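Nitric oxide dioxygenase (Rhodothermus marinus DSM 4252, PDB 6WK3) binds heme in a globin fold, is probably a nitric oxide dioxygenase, and has been engineered here as a carbene transferase. Local coordinates at residues A[50-53]-A[54-58]. The protein carries 1 engineered substitution. Residues are numbered along the deposited sequence; the frame is centred on the assembly and turned at random.
Engineered in segment 50-53: Val53 (natural residue Gln). With HEM (protoporphyrin IX containing Fe), chain E.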
loop_
_atom_site.group_PDB
_atom_site.type_symbol
_atom_site.label_atom_id
_atom_site.label_comp_id
_atom_site.label_asym_id
_atom_site.label_seq_id
_atom_site.Cartn_x
_atom_site.Cartn_y
_atom_site.Cartn_z
ATOM N N PRO A 50 -1.784 4.590 -12.438
ATOM C CA PRO A 50 -0.480 4.706 -13.111
ATOM C C PRO A 50 0.053 6.126 -13.145
ATOM O O PRO A 50 1.270 6.327 -13.050
ATOM C CB PRO A 50 -0.770 4.161 -14.517
ATOM C CG PRO A 50 -2.227 4.442 -14.731
ATOM C CD PRO A 50 -2.881 4.305 -13.384
ATOM N N GLU A 51 -0.824 7.122 -13.275
ATOM C CA GLU A 51 -0.374 8.509 -13.258
ATOM C C GLU A 51 0.215 8.879 -11.902
ATOM O O GLU A 51 1.239 9.571 -11.824
ATOM C CB GLU A 51 -1.538 9.432 -13.619
ATOM C CG GLU A 51 -1.383 10.865 -13.146
ATOM C CD GLU A 51 -0.303 11.606 -13.904
ATOM O OE1 GLU A 51 -0.037 11.235 -15.069
ATOM O OE2 GLU A 51 0.281 12.554 -13.333
ATOM N N ARG A 52 -0.412 8.413 -10.819
ATOM C CA ARG A 52 0.055 8.754 -9.479
ATOM C C ARG A 52 1.391 8.084 -9.170
ATOM O O ARG A 52 2.280 8.699 -8.572
ATOM C CB ARG A 52 -1.009 8.355 -8.457
ATOM C CG ARG A 52 -0.579 8.481 -7.015
ATOM C CD ARG A 52 -1.666 8.002 -6.072
ATOM N NE ARG A 52 -1.322 8.321 -4.693
ATOM C CZ ARG A 52 -1.562 9.495 -4.121
ATOM N NH1 ARG A 52 -2.161 10.457 -4.813
ATOM N NH2 ARG A 52 -1.205 9.709 -2.859
ATOM N N VAL A 53 1.549 6.824 -9.577
ATOM C CA VAL A 53 2.788 6.094 -9.334
ATOM C C VAL A 53 3.945 6.726 -10.094
ATOM O O VAL A 53 5.087 6.719 -9.625
ATOM C CB VAL A 53 2.591 4.611 -9.712
ATOM C CG1 VAL A 53 3.899 3.853 -9.659
ATOM C CG2 VAL A 53 1.558 3.973 -8.796
ATOM N N ILE A 54 3.669 7.304 -11.265
ATOM C CA ILE A 54 4.727 7.910 -12.064
ATOM C C ILE A 54 5.381 9.062 -11.308
ATOM O O ILE A 54 6.610 9.217 -11.321
ATOM C CB ILE A 54 4.169 8.362 -13.423
ATOM C CG1 ILE A 54 4.197 7.199 -14.418
ATOM C CG2 ILE A 54 4.947 9.560 -13.960
ATOM C CD1 ILE A 54 3.294 7.400 -15.615
ATOM N N HIS A 55 4.580 9.884 -10.630
ATOM C CA HIS A 55 5.164 11.011 -9.917
ATOM C C HIS A 55 5.831 10.568 -8.621
ATOM O O HIS A 55 6.777 11.215 -8.164
ATOM C CB HIS A 55 4.101 12.073 -9.650
ATOM C CG HIS A 55 3.855 12.977 -10.817
ATOM N ND1 HIS A 55 4.316 14.276 -10.862
ATOM C CD2 HIS A 55 3.214 12.765 -11.991
ATOM C CE1 HIS A 55 3.962 14.826 -12.010
ATOM N NE2 HIS A 55 3.295 13.930 -12.714
ATOM N N LYS A 56 5.362 9.464 -8.035
ATOM C CA LYS A 56 6.010 8.905 -6.856
ATOM C C LYS A 56 7.387 8.350 -7.195
ATOM O O LYS A 56 8.356 8.587 -6.462
ATOM C CB LYS A 56 5.130 7.816 -6.246
ATOM C CG LYS A 56 4.070 8.337 -5.300
ATOM C CD LYS A 56 3.085 7.240 -4.924
ATOM C CE LYS A 56 2.632 7.359 -3.470
ATOM N NZ LYS A 56 1.942 8.645 -3.188
ATOM N N LEU A 57 7.493 7.607 -8.300
ATOM C CA LEU A 57 8.788 7.073 -8.704
ATOM C C LEU A 57 9.754 8.193 -9.064
ATOM O O LEU A 57 10.945 8.120 -8.738
ATOM C CB LEU A 57 8.627 6.106 -9.877
ATOM C CG LEU A 57 9.970 5.521 -10.345
ATOM C CD1 LEU A 57 10.260 4.198 -9.670
ATOM C CD2 LEU A 57 10.018 5.361 -11.852
ATOM N N ALA A 58 9.258 9.243 -9.725
ATOM C CA ALA A 58 10.106 10.386 -10.050
ATOM C C ALA A 58 10.706 11.006 -8.793
ATOM O O ALA A 58 11.893 11.354 -8.773
ATOM C CB ALA A 58 9.308 11.425 -10.836
HETATM C CHA HEM E . 4.920 1.612 -6.509
HETATM C CHB HEM E . 9.669 2.636 -6.767
HETATM C CHC HEM E . 10.272 -1.642 -8.951
HETATM C CHD HEM E . 5.521 -1.724 -9.975
HETATM C C1A HEM E . 6.141 2.233 -6.329
HETATM C C2A HEM E . 6.392 3.432 -5.559
HETATM C C3A HEM E . 7.695 3.717 -5.634
HETATM C C4A HEM E . 8.331 2.707 -6.449
HETATM C CMA HEM E . 8.403 4.914 -4.968
HETATM C CAA HEM E . 5.337 4.242 -4.786
HETATM C CBA HEM E . 5.255 3.685 -3.369
HETATM C CGA HEM E . 4.376 4.572 -2.529
HETATM O O1A HEM E . 3.167 4.264 -2.389
HETATM O O2A HEM E . 4.882 5.592 -1.995
HETATM C C1B HEM E . 10.277 1.537 -7.336
HETATM C C2B HEM E . 11.700 1.304 -7.476
HETATM C C3B HEM E . 11.864 0.120 -8.095
HETATM C C4B HEM E . 10.548 -0.435 -8.348
HETATM C CMB HEM E . 12.779 2.299 -7.001
HETATM C CAB HEM E . 13.171 -0.620 -8.472
HETATM C CBB HEM E . 14.349 -0.381 -7.894
HETATM C C1C HEM E . 9.047 -2.035 -9.455
HETATM C C2C HEM E . 8.793 -3.215 -10.247
HETATM C C3C HEM E . 7.494 -3.245 -10.553
HETATM C C4C HEM E . 6.853 -2.091 -9.941
HETATM C CMC HEM E . 9.853 -4.249 -10.681
HETATM C CAC HEM E . 6.844 -4.365 -11.395
HETATM C CBC HEM E . 5.754 -4.127 -12.122
HETATM C C1D HEM E . 4.901 -0.917 -9.038
HETATM C C2D HEM E . 3.494 -0.857 -8.689
HETATM C C3D HEM E . 3.342 0.076 -7.732
HETATM C C4D HEM E . 4.640 0.630 -7.436
HETATM C CMD HEM E . 2.385 -1.721 -9.331
HETATM C CAD HEM E . 2.048 0.533 -7.022
HETATM C CBD HEM E . 1.593 -0.527 -6.026
HETATM C CGD HEM E . 0.641 0.063 -5.014
HETATM O O1D HEM E . 0.704 1.297 -4.759
HETATM O O2D HEM E . -0.171 -0.716 -4.448
HETATM N NA HEM E . 7.349 1.821 -6.856
HETATM N NB HEM E . 9.612 0.456 -7.874
HETATM N NC HEM E . 7.842 -1.379 -9.292
HETATM N ND HEM E . 5.555 0.005 -8.252
HETATM FE FE HEM E . 7.583 0.286 -8.166
#
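Arg52 and Lys56, one turn apart on the distal heme-pocket helix 50-66 of this globin, bring two cationic ends together, with NH2 of Arg52 3.3 Å from NZ of Lys56. Glu48 OE2 of the second subunit probably offsets both charges, through a salt bridge to the arginine and a long, weak ion pair to the lysine. Long, flexible residues suit this edge, where the helix meets a heme propionate and the neighbouring chain. The lysine chain kinks near its end, laying CE 3.2 Å from O2A of that propionate and turning NZ to the arginine. Shortening Lys56 to an alanine is likely to leave the propionate without this aliphatic cover and Glu48 of the second subunit with one cation fewer. Further along, Leu57 turns a methyl to the porphyrin, CD1 3.3 Å from CHB, while the engineered Val53 of the heme pocket sets CG2 3.9 Å from CAD, the first carbon of a propionate arm. On another face, Glu51 and His55 hold a copper ion; OE2 of Glu51 lies 3.2 Å from CD2 of His55, carboxylate and imidazole planes 50° apart. Buried Ile54 packs on Tyr33 of helix 18-39, CG1 beside the backbone N (chi1 -86°) and near the Pro50 carbonyl. The helix's i to i+4 backbone bonds set the one-turn spacing of these pairs, and the straightest runs from Leu57 N to Val53 O, 2.9 Å at 167°.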